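Local coordinates for Dps family protein (Staphylococcus aureus subsp. aureus, PDB 2D5K) that forms a twelve-subunit Dps assembly of the ferritin superfamily, which probably binds and oxidises iron and can compact the nucleoid, at residues B[3-6]-B[7-10]; B[46-49]-B[50-53]; B[74-77]-B[78-81]; B[138-141]-B[142-146]. All blocks are in the same frame, centred on the assembly; numbering follows the deposited sequence.

Contact 1: B[3-6]-B[7-10]; sequences SNQQ and DVVK
The amide nitrogen of Asp-7 is held from the side chain and, more loosely, from the backbone of Asn-4: its N-H points at Asn-4 OD1, 2.9 Å away and nearly along that C=O axis, with a second, weak bond to Asn-4 O. The favour is returned, since Asn-4 N donates to Asp-7 OD2 at 2.9 Å with an N-H...O angle of 161°, meeting the carboxylate oxygen on its anti side and somewhat out of its plane. This reciprocal pair is a capping box, with Asn-4 as N-cap of helix 5-32. Asn-4 CG sits between its own N and carbonyl carbon (chi1 54°), which brings OD1 back over the first turn. The amide and carboxylate planes end up only 11° apart although the two side chains cross at about a right angle. Behind the box the regular pattern starts with Val-8 N on Asn-4 O at 3.3 Å and Val-9 N on Gln-5 O at 2.9 Å. Gln-5 NE2 passes 3.7 Å from Val-8 CB on its way to Asp-122, its hydrogen-bond partner. Held beside the N-H groups that open the helix, the Asp-7 carboxylate would probably be stabilised in its charged form by the helix dipole.

Contact 2: B[46-49]-B[50-53]; sequences EELY and NEAS
Asn-50 and Tyr-49, neighbours in the middle of helix 38-65, carry most of this contact, with Leu-48 adding a smaller share. The two larger side chains run side by side and point the same way, their flat groups turned 87° apart, almost perpendicular. Asn-50 OD1 lies 3.6 Å from both Tyr-49 CD1 and Tyr-49 CE1. Tyr-49 has its ring carbon CG placed between the backbone N and the carbonyl carbon (chi1 62°), an uncommon choice in a helix that folds the ring back along the preceding turn; Glu-46 CA consequently lies over one face, 3.5 Å above the ring plane and offset toward the rim. On its other flank the Asn-50 amide runs past Glu-46, ND2 coming 3.8 Å from Glu-46 CG, with amide and carboxylate planes again nearly perpendicular. The backbone beneath is regular helix: Asn-50 N bonds to Glu-46 O at 2.9 Å, and Ala-52 N to Leu-48 O at the same length. One turn on, Ser-53 OG donates to Asn-50 O at 2.6 Å, so that hydroxyl is tied to its own helix. Leu-48 CD2 approaches Glu-51 OE1 no closer than 4.2 Å, and that carboxylate is engaged by Ser-135 and His-139 of helix 123-147. Leu-48 packs on Leu-26 of helix 5-32 and on Phe-143 of helix 123-147, while Tyr-49 stacks on His-27 and meets His-30 edge-to-face; beyond it, Asp-57 of a second subunit packs against Tyr-49, so this turn joins the four-helix bundle to a subunit interface.

Contact 3: B[74-77]-B[78-81]; sequences LTEC and LEQS
Leu-78 leans back over the carbonyl of Leu-74, its CG 3.4 Å from Leu-74 O, while its own N donates to the same oxygen at 2.9 Å with an N-H...O angle of 164°. This is the closely packed flank of helix 74-80. Leu-74 and Cys-77 both pack on Thr-20 of helix 5-32. Leu-74 N and Thr-75 OG1 each hydrogen-bond to Glu-85 of a second subunit, and Leu-78 and Thr-75 meet Thr-75 and Leu-78, respectively, of that same subunit. The helix closes with Ser-81 N on Cys-77 O at 2.9 Å, nearly straight at 162°, and Ser-81 CB is drawn to 3.2 Å from that oxygen. Ser-81 is the first residue to leave helical angles. The other flank is looser and more exposed. There lie two acidic side chains, Glu-76 and Glu-79, their charged atoms not in contact; the exact placing of Glu-79 is doubtful. Glu-76 turns its OE1 to a hydrogen bond with Thr-73, just ahead of the helix. A short helix in the connection between the second and third long helices, lying at a subunit interface, is characteristic of Dps proteins and sets them apart from classical ferritins.

Contact 4: B[138-141]-B[142-146]; sequences KHNW and MFKSY
Trp-141 O takes two donors from one residue: Ser-145 N at 2.9 Å and Ser-145 OG at 3.0 Å, reaching it from opposite faces of the carbonyl plane. The hydroxyl stands 39° above that plane; with OG anti to the carbonyl carbon (chi1 -67°), it is turned back toward the preceding turn and so satisfied within its own helix. The indole NE1 also lies near Ser-145 OG, but the angle is too poor for a bond. Phe-143 N donates to His-139 O at 2.8 Å, and the same oxygen sits over one face of the Phe-143 ring, 3.3 Å above its plane and toward the rim. Lys-144 N finds Asn-140 O with an almost straight 171° bond. The buried Asn-140 amide is satisfied at both ends by helix 92-120, OD1 by Ser-100 and ND2 by Thr-104, while Lys-144 CE passes 3.8 Å from ND2. Across the Trp-141 face lies Met-142, its CG making a CH-pi contact 4.2 Å from the six-membered ring centroid and its sulfur set obliquely beyond, a Met-aromatic pair. Phe-143 meets Phe-103 of helix 92-120 edge-to-face and His-139 packs on Lys-44 of helix 38-65, so one side of helix 123-147 faces the bundle; Trp-141 turns outward to His-42 of a third subunit, to which Ser-145 adds backbone hydrogen bonds, and to Leu-64 of a fourth.

Contact 1 is the surface member of the set, while contacts 2, 3 and 4 are partly buried. Contacts 2 and 4 alone touch: Glu-51 OE1 lies 2.6 Å from His-139 NE2, a probable hydrogen bond joining helices 38-65 and 123-147. Contact 1 opens a long helix by side-chain capping; contact 3 takes in an entire short one and closes it with backbone bonds. Contact 2 is a mid-helix turn and contact 4 lies toward the C-terminal end of its helix; both carry aromatic side chains, Tyr-49 beside an amide, Trp-141 against a methionine. Contacts 2 and 3 both face the second subunit, contact 4 a third and a fourth, and no other chain touches contact 1.

Contact 1: B[3-6]-B[7-10]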
ATOM      1  N   SER B   3     -26.033  39.717  -6.808  1.00 37.04           N
ATOM      2  CA  SER B   3     -26.018  38.465  -7.554  1.00 33.74           C
ATOM      3  C   SER B   3     -26.904  37.421  -6.880  1.00 31.51           C
ATOM      4  O   SER B   3     -27.082  37.438  -5.661  1.00 30.58           O
ATOM      5  CB  SER B   3     -24.587  37.931  -7.649  1.00 33.41           C
ATOM      6  OG  SER B   3     -23.716  38.893  -8.222  1.00 33.93           O
ATOM      7  N   ASN B   4     -27.463  36.514  -7.676  1.00 29.71           N
ATOM      8  CA  ASN B   4     -28.310  35.456  -7.140  1.00 28.19           C
ATOM      9  C   ASN B   4     -27.733  34.099  -7.525  1.00 26.63           C
ATOM     10  O   ASN B   4     -26.715  34.026  -8.216  1.00 24.63           O
ATOM     11  CB  ASN B   4     -29.742  35.578  -7.668  1.00 29.55           C
ATOM     12  CG  ASN B   4     -29.804  35.623  -9.178  1.00 32.00           C
ATOM     13  OD1 ASN B   4     -29.163  34.828  -9.863  1.00 31.38           O
ATOM     14  ND2 ASN B   4     -30.590  36.554  -9.708  1.00 33.33           N
ATOM     15  N   GLN B   5     -28.387  33.032  -7.082  1.00 26.03           N
ATOM     16  CA  GLN B   5     -27.921  31.678  -7.361  1.00 25.33           C
ATOM     17  C   GLN B   5     -27.749  31.424  -8.853  1.00 26.17           C
ATOM     18  O   GLN B   5     -26.778  30.796  -9.276  1.00 25.74           O
ATOM     19  CB  GLN B   5     -28.895  30.652  -6.779  1.00 23.98           C
ATOM     20  CG  GLN B   5     -28.380  29.226  -6.862  1.00 22.28           C
ATOM     21  CD  GLN B   5     -27.152  29.012  -6.001  1.00 20.64           C
ATOM     22  OE1 GLN B   5     -27.254  28.836  -4.787  1.00 21.98           O
ATOM     23  NE2 GLN B   5     -25.978  29.044  -6.623  1.00 20.00           N
ATOM     24  N   GLN B   6     -28.697  31.914  -9.645  1.00 26.05           N
ATOM     25  CA  GLN B   6     -28.659  31.743 -11.091  1.00 26.82           C
ATOM     26  C   GLN B   6     -27.376  32.326 -11.678  1.00 25.07           C
ATOM     27  O   GLN B   6     -26.784  31.748 -12.592  1.00 24.96           O
ATOM     28  CB  GLN B   6     -29.878  32.417 -11.732  1.00 29.74           C
ATOM     29  CG  GLN B   6     -31.221  31.795 -11.345  1.00 34.19           C
ATOM     30  CD  GLN B   6     -31.502  31.851  -9.849  1.00 37.31           C
ATOM     31  OE1 GLN B   6     -31.565  32.928  -9.253  1.00 36.79           O
ATOM     32  NE2 GLN B   6     -31.671  30.683  -9.236  1.00 38.87           N
ATOM     33  N   ASP B   7     -26.957  33.476 -11.159  1.00 22.65           N
ATOM     34  CA  ASP B   7     -25.739  34.122 -11.632  1.00 21.51           C
ATOM     35  C   ASP B   7     -24.538  33.230 -11.344  1.00 19.74           C
ATOM     36  O   ASP B   7     -23.601  33.158 -12.139  1.00 20.07           O
ATOM     37  CB  ASP B   7     -25.527  35.474 -10.941  1.00 21.71           C
ATOM     38  CG  ASP B   7     -26.589  36.494 -11.305  1.00 25.00           C
ATOM     39  OD1 ASP B   7     -26.974  36.552 -12.490  1.00 25.95           O
ATOM     40  OD2 ASP B   7     -27.024  37.246 -10.407  1.00 27.41           O
ATOM     41  N   VAL B   8     -24.566  32.558 -10.196  1.00 19.25           N
ATOM     42  CA  VAL B   8     -23.468  31.675  -9.815  1.00 17.85           C
ATOM     43  C   VAL B   8     -23.435  30.445 -10.719  1.00 19.05           C
ATOM     44  O   VAL B   8     -22.364  30.001 -11.131  1.00 17.69           O
ATOM     45  CB  VAL B   8     -23.595  31.232  -8.341  1.00 18.07           C
ATOM     46  CG1 VAL B   8     -22.397  30.378  -7.946  1.00 18.25           C
ATOM     47  CG2 VAL B   8     -23.675  32.461  -7.441  1.00 19.05           C
ATOM     48  N   VAL B   9     -24.605  29.895 -11.030  1.00 17.94           N
ATOM     49  CA  VAL B   9     -24.665  28.729 -11.906  1.00 19.49           C
ATOM     50  C   VAL B   9     -24.034  29.072 -13.253  1.00 20.15           C
ATOM     51  O   VAL B   9     -23.344  28.252 -13.856  1.00 19.42           O
ATOM     52  CB  VAL B   9     -26.121  28.264 -12.121  1.00 19.83           C
ATOM     53  CG1 VAL B   9     -26.179  27.200 -13.217  1.00 20.17           C
ATOM     54  CG2 VAL B   9     -26.670  27.699 -10.823  1.00 19.38           C
ATOM     55  N   LYS B  10     -24.274  30.294 -13.716  1.00 20.46           N
ATOM     56  CA  LYS B  10     -23.722  30.765 -14.979  1.00 21.85           C
ATOM     57  C   LYS B  10     -22.191  30.740 -14.899  1.00 20.82           C
ATOM     58  O   LYS B  10     -21.515  30.340 -15.849  1.00 18.50           O
ATOM     59  CB  LYS B  10     -24.221  32.187 -15.253  1.00 25.75           C
ATOM     60  CG  LYS B  10     -23.861  32.759 -16.614  1.00 33.62           C
ATOM     61  CD  LYS B  10     -22.408  33.195 -16.687  1.00 37.98           C
ATOM     62  CE  LYS B  10     -22.166  34.046 -17.920  1.00 40.83           C
ATOM     63  NZ  LYS B  10     -23.048  35.248 -17.915  1.00 42.55           N
TER

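Contact 2: B[46-49]-B[50-53]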
ATOM      1  N   GLU B  46      -0.641  15.517 -19.192  1.00 16.34           N
ATOM      2  CA  GLU B  46      -1.577  14.496 -18.721  1.00 16.43           C
ATOM      3  C   GLU B  46      -2.018  14.828 -17.299  1.00 16.45           C
ATOM      4  O   GLU B  46      -3.188  14.688 -16.955  1.00 16.95           O
ATOM      5  CB  GLU B  46      -0.943  13.102 -18.742  1.00 18.02           C
ATOM      6  CG  GLU B  46      -1.943  12.007 -18.362  1.00 21.45           C
ATOM      7  CD  GLU B  46      -1.397  10.602 -18.513  1.00 26.47           C
ATOM      8  OE1 GLU B  46      -0.566  10.371 -19.416  1.00 28.72           O
ATOM      9  OE2 GLU B  46      -1.823   9.718 -17.737  1.00 27.63           O
ATOM     10  N   GLU B  47      -1.079  15.271 -16.472  1.00 17.73           N
ATOM     11  CA  GLU B  47      -1.415  15.631 -15.100  1.00 19.68           C
ATOM     12  C   GLU B  47      -2.449  16.751 -15.153  1.00 19.17           C
ATOM     13  O   GLU B  47      -3.396  16.783 -14.366  1.00 17.81           O
ATOM     14  CB  GLU B  47      -0.166  16.097 -14.349  1.00 22.46           C
ATOM     15  CG  GLU B  47       0.992  15.100 -14.415  1.00 28.27           C
ATOM     16  CD  GLU B  47       2.191  15.516 -13.576  1.00 32.23           C
ATOM     17  OE1 GLU B  47       2.519  16.722 -13.554  1.00 33.17           O
ATOM     18  OE2 GLU B  47       2.814  14.634 -12.949  1.00 34.31           O
ATOM     19  N   LEU B  48      -2.268  17.664 -16.102  1.00 16.32           N
ATOM     20  CA  LEU B  48      -3.190  18.776 -16.262  1.00 16.15           C
ATOM     21  C   LEU B  48      -4.578  18.352 -16.730  1.00 15.44           C
ATOM     22  O   LEU B  48      -5.573  18.854 -16.206  1.00 14.78           O
ATOM     23  CB  LEU B  48      -2.607  19.819 -17.226  1.00 15.03           C
ATOM     24  CG  LEU B  48      -1.414  20.587 -16.649  1.00 16.72           C
ATOM     25  CD1 LEU B  48      -0.769  21.443 -17.728  1.00 17.10           C
ATOM     26  CD2 LEU B  48      -1.887  21.453 -15.482  1.00 19.43           C
ATOM     27  N   TYR B  49      -4.684  17.451 -17.706  1.00 14.56           N
ATOM     28  CA  TYR B  49      -6.034  17.088 -18.101  1.00 14.61           C
ATOM     29  C   TYR B  49      -6.713  16.215 -17.052  1.00 15.39           C
ATOM     30  O   TYR B  49      -7.934  16.231 -16.943  1.00 15.59           O
ATOM     31  CB  TYR B  49      -6.117  16.475 -19.522  1.00 15.42           C
ATOM     32  CG  TYR B  49      -5.393  15.175 -19.836  1.00 16.48           C
ATOM     33  CD1 TYR B  49      -5.685  13.985 -19.161  1.00 17.22           C
ATOM     34  CD2 TYR B  49      -4.488  15.120 -20.897  1.00 16.06           C
ATOM     35  CE1 TYR B  49      -5.090  12.767 -19.553  1.00 17.79           C
ATOM     36  CE2 TYR B  49      -3.893  13.922 -21.290  1.00 17.90           C
ATOM     37  CZ  TYR B  49      -4.196  12.753 -20.620  1.00 18.40           C
ATOM     38  OH  TYR B  49      -3.599  11.579 -21.034  1.00 18.91           O
ATOM     39  N   ASN B  50      -5.937  15.483 -16.258  1.00 17.06           N
ATOM     40  CA  ASN B  50      -6.549  14.678 -15.203  1.00 18.14           C
ATOM     41  C   ASN B  50      -7.131  15.652 -14.177  1.00 20.08           C
ATOM     42  O   ASN B  50      -8.206  15.425 -13.616  1.00 19.18           O
ATOM     43  CB  ASN B  50      -5.521  13.765 -14.531  1.00 21.04           C
ATOM     44  CG  ASN B  50      -5.196  12.537 -15.363  1.00 22.28           C
ATOM     45  OD1 ASN B  50      -6.013  12.084 -16.167  1.00 23.34           O
ATOM     46  ND2 ASN B  50      -4.006  11.982 -15.159  1.00 24.55           N
ATOM     47  N   GLU B  51      -6.423  16.752 -13.944  1.00 18.72           N
ATOM     48  CA  GLU B  51      -6.895  17.753 -13.003  1.00 20.29           C
ATOM     49  C   GLU B  51      -8.117  18.456 -13.586  1.00 18.51           C
ATOM     50  O   GLU B  51      -9.062  18.776 -12.866  1.00 18.85           O
ATOM     51  CB  GLU B  51      -5.784  18.760 -12.706  1.00 22.46           C
ATOM     52  CG  GLU B  51      -6.224  19.955 -11.892  1.00 27.72           C
ATOM     53  CD  GLU B  51      -5.050  20.685 -11.269  1.00 30.18           C
ATOM     54  OE1 GLU B  51      -3.981  20.753 -11.911  1.00 29.49           O
ATOM     55  OE2 GLU B  51      -5.199  21.198 -10.138  1.00 35.79           O
ATOM     56  N   ALA B  52      -8.101  18.684 -14.896  1.00 17.81           N
ATOM     57  CA  ALA B  52      -9.220  19.336 -15.564  1.00 16.86           C
ATOM     58  C   ALA B  52     -10.490  18.513 -15.395  1.00 18.28           C
ATOM     59  O   ALA B  52     -11.567  19.061 -15.141  1.00 18.24           O
ATOM     60  CB  ALA B  52      -8.916  19.520 -17.049  1.00 14.88           C
ATOM     61  N   SER B  53     -10.367  17.196 -15.540  1.00 18.49           N
ATOM     62  CA  SER B  53     -11.526  16.316 -15.405  1.00 19.79           C
ATOM     63  C   SER B  53     -12.099  16.398 -13.994  1.00 18.42           C
ATOM     64  O   SER B  53     -13.312  16.334 -13.811  1.00 18.68           O
ATOM     65  CB  SER B  53     -11.147  14.865 -15.739  1.00 21.45           C
ATOM     66  OG  SER B  53     -10.190  14.348 -14.826  1.00 24.82           O
TER

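Contact 3: B[74-77]-B[78-81]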
ATOM      1  N   LEU B  74     -20.755  18.598 -25.603  1.00 21.55           N
ATOM      2  CA  LEU B  74     -19.549  19.250 -26.099  1.00 22.32           C
ATOM      3  C   LEU B  74     -19.910  20.484 -26.919  1.00 21.46           C
ATOM      4  O   LEU B  74     -19.198  21.493 -26.905  1.00 20.66           O
ATOM      5  CB  LEU B  74     -18.747  18.265 -26.950  1.00 22.66           C
ATOM      6  CG  LEU B  74     -18.279  17.021 -26.185  1.00 23.24           C
ATOM      7  CD1 LEU B  74     -17.661  16.019 -27.149  1.00 23.68           C
ATOM      8  CD2 LEU B  74     -17.271  17.430 -25.116  1.00 23.99           C
ATOM      9  N   THR B  75     -21.024  20.402 -27.633  1.00 22.81           N
ATOM     10  CA  THR B  75     -21.475  21.517 -28.452  1.00 23.77           C
ATOM     11  C   THR B  75     -21.704  22.749 -27.578  1.00 24.46           C
ATOM     12  O   THR B  75     -21.292  23.855 -27.930  1.00 24.20           O
ATOM     13  CB  THR B  75     -22.786  21.169 -29.184  1.00 26.01           C
ATOM     14  OG1 THR B  75     -22.605  19.962 -29.936  1.00 26.97           O
ATOM     15  CG2 THR B  75     -23.184  22.297 -30.130  1.00 26.25           C
ATOM     16  N   GLU B  76     -22.360  22.555 -26.438  1.00 25.00           N
ATOM     17  CA  GLU B  76     -22.631  23.659 -25.523  1.00 26.61           C
ATOM     18  C   GLU B  76     -21.328  24.191 -24.926  1.00 26.27           C
ATOM     19  O   GLU B  76     -21.144  25.402 -24.797  1.00 27.29           O
ATOM     20  CB  GLU B  76     -23.580  23.205 -24.407  1.00 27.73           C
ATOM     21  CG  GLU B  76     -25.012  22.950 -24.876  1.00 30.59           C
ATOM     22  CD  GLU B  76     -25.865  22.262 -23.822  1.00 33.63           C
ATOM     23  OE1 GLU B  76     -25.572  21.095 -23.483  1.00 32.96           O
ATOM     24  OE2 GLU B  76     -26.828  22.889 -23.332  1.00 35.34           O
ATOM     25  N   CYS B  77     -20.421  23.286 -24.571  1.00 25.58           N
ATOM     26  CA  CYS B  77     -19.142  23.692 -24.001  1.00 24.59           C
ATOM     27  C   CYS B  77     -18.356  24.575 -24.973  1.00 24.37           C
ATOM     28  O   CYS B  77     -17.805  25.606 -24.581  1.00 25.09           O
ATOM     29  CB  CYS B  77     -18.316  22.461 -23.621  1.00 23.51           C
ATOM     30  SG  CYS B  77     -18.927  21.563 -22.160  1.00 22.74           S
ATOM     31  N   LEU B  78     -18.308  24.178 -26.241  1.00 23.62           N
ATOM     32  CA  LEU B  78     -17.590  24.951 -27.249  1.00 23.39           C
ATOM     33  C   LEU B  78     -18.184  26.347 -27.404  1.00 25.95           C
ATOM     34  O   LEU B  78     -17.482  27.295 -27.752  1.00 23.96           O
ATOM     35  CB  LEU B  78     -17.624  24.230 -28.600  1.00 23.44           C
ATOM     36  CG  LEU B  78     -16.777  22.961 -28.733  1.00 21.35           C
ATOM     37  CD1 LEU B  78     -17.137  22.222 -30.018  1.00 23.70           C
ATOM     38  CD2 LEU B  78     -15.302  23.334 -28.729  1.00 20.80           C
ATOM     39  N   GLU B  79     -19.480  26.473 -27.136  1.00 28.39           N
ATOM     40  CA  GLU B  79     -20.155  27.760 -27.262  1.00 31.46           C
ATOM     41  C   GLU B  79     -19.801  28.737 -26.140  1.00 30.96           C
ATOM     42  O   GLU B  79     -19.594  29.923 -26.386  1.00 32.15           O
ATOM     43  CB  GLU B  79     -21.676  27.562 -27.283  1.00 34.11           C
ATOM     44  CG  GLU B  79     -22.164  26.539 -28.296  1.00 37.77           C
ATOM     45  CD  GLU B  79     -23.679  26.427 -28.338  1.00 40.29           C
ATOM     46  OE1 GLU B  79     -24.309  26.348 -27.258  1.00 41.06           O
ATOM     47  OE2 GLU B  79     -24.240  26.408 -29.454  1.00 41.79           O
ATOM     48  N   GLN B  80     -19.720  28.236 -24.913  1.00 30.11           N
ATOM     49  CA  GLN B  80     -19.436  29.091 -23.763  1.00 29.29           C
ATOM     50  C   GLN B  80     -17.957  29.293 -23.428  1.00 27.54           C
ATOM     51  O   GLN B  80     -17.563  30.359 -22.953  1.00 26.61           O
ATOM     52  CB  GLN B  80     -20.142  28.537 -22.523  1.00 31.11           C
ATOM     53  CG  GLN B  80     -21.606  28.182 -22.728  1.00 35.79           C
ATOM     54  CD  GLN B  80     -22.251  27.647 -21.464  1.00 37.07           C
ATOM     55  OE1 GLN B  80     -23.359  27.107 -21.497  1.00 40.58           O
ATOM     56  NE2 GLN B  80     -21.564  27.802 -20.337  1.00 38.58           N
ATOM     57  N   SER B  81     -17.146  28.271 -23.673  1.00 24.32           N
ATOM     58  CA  SER B  81     -15.719  28.312 -23.356  1.00 22.14           C
ATOM     59  C   SER B  81     -14.893  29.483 -23.891  1.00 21.04           C
ATOM     60  O   SER B  81     -15.014  29.861 -25.058  1.00 22.09           O
ATOM     61  CB  SER B  81     -15.059  27.010 -23.820  1.00 21.49           C
ATOM     62  OG  SER B  81     -13.664  27.032 -23.564  1.00 18.12           O
TER

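Contact 4: B[138-141]-B[142-146]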
ATOM      1  N   LYS B 138      -0.865  28.670  -9.675  1.00 12.23           N
ATOM      2  CA  LYS B 138       0.360  27.930  -9.397  1.00 13.52           C
ATOM      3  C   LYS B 138       0.929  27.375 -10.698  1.00 13.62           C
ATOM      4  O   LYS B 138       2.116  27.532 -10.988  1.00 13.84           O
ATOM      5  CB  LYS B 138       0.062  26.793  -8.418  1.00 14.09           C
ATOM      6  CG  LYS B 138       1.278  26.014  -7.962  1.00 18.70           C
ATOM      7  CD  LYS B 138       0.873  24.983  -6.912  1.00 21.63           C
ATOM      8  CE  LYS B 138       2.079  24.236  -6.364  1.00 27.66           C
ATOM      9  NZ  LYS B 138       1.678  23.205  -5.354  1.00 27.98           N
ATOM     10  N   HIS B 139       0.078  26.724 -11.484  1.00 14.36           N
ATOM     11  CA  HIS B 139       0.515  26.168 -12.761  1.00 13.96           C
ATOM     12  C   HIS B 139       1.017  27.276 -13.680  1.00 14.80           C
ATOM     13  O   HIS B 139       2.008  27.105 -14.388  1.00 14.44           O
ATOM     14  CB  HIS B 139      -0.636  25.448 -13.466  1.00 14.48           C
ATOM     15  CG  HIS B 139      -1.025  24.152 -12.829  1.00 17.17           C
ATOM     16  ND1 HIS B 139      -0.131  23.122 -12.629  1.00 21.65           N
ATOM     17  CD2 HIS B 139      -2.220  23.709 -12.374  1.00 17.72           C
ATOM     18  CE1 HIS B 139      -0.761  22.098 -12.079  1.00 22.22           C
ATOM     19  NE2 HIS B 139      -2.029  22.430 -11.914  1.00 19.41           N
ATOM     20  N   ASN B 140       0.328  28.412 -13.672  1.00 15.16           N
ATOM     21  CA  ASN B 140       0.721  29.511 -14.540  1.00 15.97           C
ATOM     22  C   ASN B 140       2.120  30.005 -14.197  1.00 15.98           C
ATOM     23  O   ASN B 140       2.902  30.327 -15.090  1.00 15.69           O
ATOM     24  CB  ASN B 140      -0.295  30.652 -14.454  1.00 15.86           C
ATOM     25  CG  ASN B 140      -0.363  31.459 -15.736  1.00 17.38           C
ATOM     26  OD1 ASN B 140       0.292  31.123 -16.725  1.00 16.82           O
ATOM     27  ND2 ASN B 140      -1.160  32.519 -15.730  1.00 16.73           N
ATOM     28  N   TRP B 141       2.448  30.062 -12.908  1.00 14.56           N
ATOM     29  CA  TRP B 141       3.786  30.488 -12.518  1.00 14.98           C
ATOM     30  C   TRP B 141       4.788  29.504 -13.121  1.00 14.67           C
ATOM     31  O   TRP B 141       5.821  29.905 -13.654  1.00 15.15           O
ATOM     32  CB  TRP B 141       3.933  30.520 -10.988  1.00 15.11           C
ATOM     33  CG  TRP B 141       5.328  30.207 -10.525  1.00 15.66           C
ATOM     34  CD1 TRP B 141       6.478  30.866 -10.870  1.00 18.40           C
ATOM     35  CD2 TRP B 141       5.731  29.094  -9.718  1.00 17.24           C
ATOM     36  NE1 TRP B 141       7.571  30.224 -10.338  1.00 18.84           N
ATOM     37  CE2 TRP B 141       7.141  29.134  -9.628  1.00 18.44           C
ATOM     38  CE3 TRP B 141       5.037  28.065  -9.066  1.00 17.72           C
ATOM     39  CZ2 TRP B 141       7.873  28.178  -8.911  1.00 18.92           C
ATOM     40  CZ3 TRP B 141       5.767  27.116  -8.353  1.00 19.23           C
ATOM     41  CH2 TRP B 141       7.169  27.180  -8.284  1.00 17.83           C
ATOM     42  N   MET B 142       4.481  28.212 -13.042  1.00 13.77           N
ATOM     43  CA  MET B 142       5.374  27.204 -13.605  1.00 13.47           C
ATOM     44  C   MET B 142       5.512  27.373 -15.122  1.00 14.34           C
ATOM     45  O   MET B 142       6.621  27.288 -15.653  1.00 15.58           O
ATOM     46  CB  MET B 142       4.870  25.794 -13.271  1.00 15.25           C
ATOM     47  CG  MET B 142       4.800  25.519 -11.777  1.00 18.40           C
ATOM     48  SD  MET B 142       4.320  23.822 -11.413  1.00 22.69           S
ATOM     49  CE  MET B 142       4.497  23.807  -9.625  1.00 22.59           C
ATOM     50  N   PHE B 143       4.403  27.617 -15.820  1.00 14.83           N
ATOM     51  CA  PHE B 143       4.458  27.807 -17.272  1.00 15.70           C
ATOM     52  C   PHE B 143       5.354  28.996 -17.605  1.00 15.79           C
ATOM     53  O   PHE B 143       6.224  28.907 -18.476  1.00 17.01           O
ATOM     54  CB  PHE B 143       3.071  28.082 -17.871  1.00 16.32           C
ATOM     55  CG  PHE B 143       2.079  26.966 -17.678  1.00 20.19           C
ATOM     56  CD1 PHE B 143       2.492  25.639 -17.632  1.00 20.66           C
ATOM     57  CD2 PHE B 143       0.719  27.250 -17.571  1.00 20.05           C
ATOM     58  CE1 PHE B 143       1.564  24.605 -17.480  1.00 21.45           C
ATOM     59  CE2 PHE B 143      -0.220  26.222 -17.419  1.00 21.22           C
ATOM     60  CZ  PHE B 143       0.208  24.898 -17.374  1.00 20.66           C
ATOM     61  N   LYS B 144       5.127  30.111 -16.918  1.00 15.02           N
ATOM     62  CA  LYS B 144       5.916  31.317 -17.158  1.00 16.49           C
ATOM     63  C   LYS B 144       7.392  31.115 -16.850  1.00 16.85           C
ATOM     64  O   LYS B 144       8.251  31.701 -17.509  1.00 16.69           O
ATOM     65  CB  LYS B 144       5.370  32.480 -16.331  1.00 16.22           C
ATOM     66  CG  LYS B 144       3.971  32.916 -16.741  1.00 18.27           C
ATOM     67  CD  LYS B 144       3.464  34.027 -15.833  1.00 20.56           C
ATOM     68  CE  LYS B 144       2.068  34.476 -16.222  1.00 23.56           C
ATOM     69  NZ  LYS B 144       1.602  35.587 -15.339  1.00 23.25           N
ATOM     70  N   SER B 145       7.691  30.286 -15.855  1.00 15.89           N
ATOM     71  CA  SER B 145       9.080  30.017 -15.503  1.00 15.86           C
ATOM     72  C   SER B 145       9.712  29.181 -16.611  1.00 16.31           C
ATOM     73  O   SER B 145      10.847  29.431 -17.022  1.00 18.05           O
ATOM     74  CB  SER B 145       9.159  29.275 -14.161  1.00 17.27           C
ATOM     75  OG  SER B 145       8.731  30.117 -13.103  1.00 19.45           O
ATOM     76  N   TYR B 146       8.970  28.193 -17.100  1.00 15.08           N
ATOM     77  CA  TYR B 146       9.455  27.336 -18.178  1.00 16.30           C
ATOM     78  C   TYR B 146       9.753  28.190 -19.414  1.00 17.79           C
ATOM     79  O   TYR B 146      10.736  27.961 -20.121  1.00 16.69           O
ATOM     80  CB  TYR B 146       8.394  26.287 -18.530  1.00 17.27           C
ATOM     81  CG  TYR B 146       8.709  25.471 -19.766  1.00 18.40           C
ATOM     82  CD1 TYR B 146       9.457  24.299 -19.682  1.00 19.64           C
ATOM     83  CD2 TYR B 146       8.274  25.887 -21.027  1.00 19.85           C
ATOM     84  CE1 TYR B 146       9.765  23.558 -20.826  1.00 20.57           C
ATOM     85  CE2 TYR B 146       8.580  25.154 -22.175  1.00 20.80           C
ATOM     86  CZ  TYR B 146       9.325  23.991 -22.065  1.00 20.95           C
ATOM     87  OH  TYR B 146       9.633  23.270 -23.195  1.00 24.10           O
TER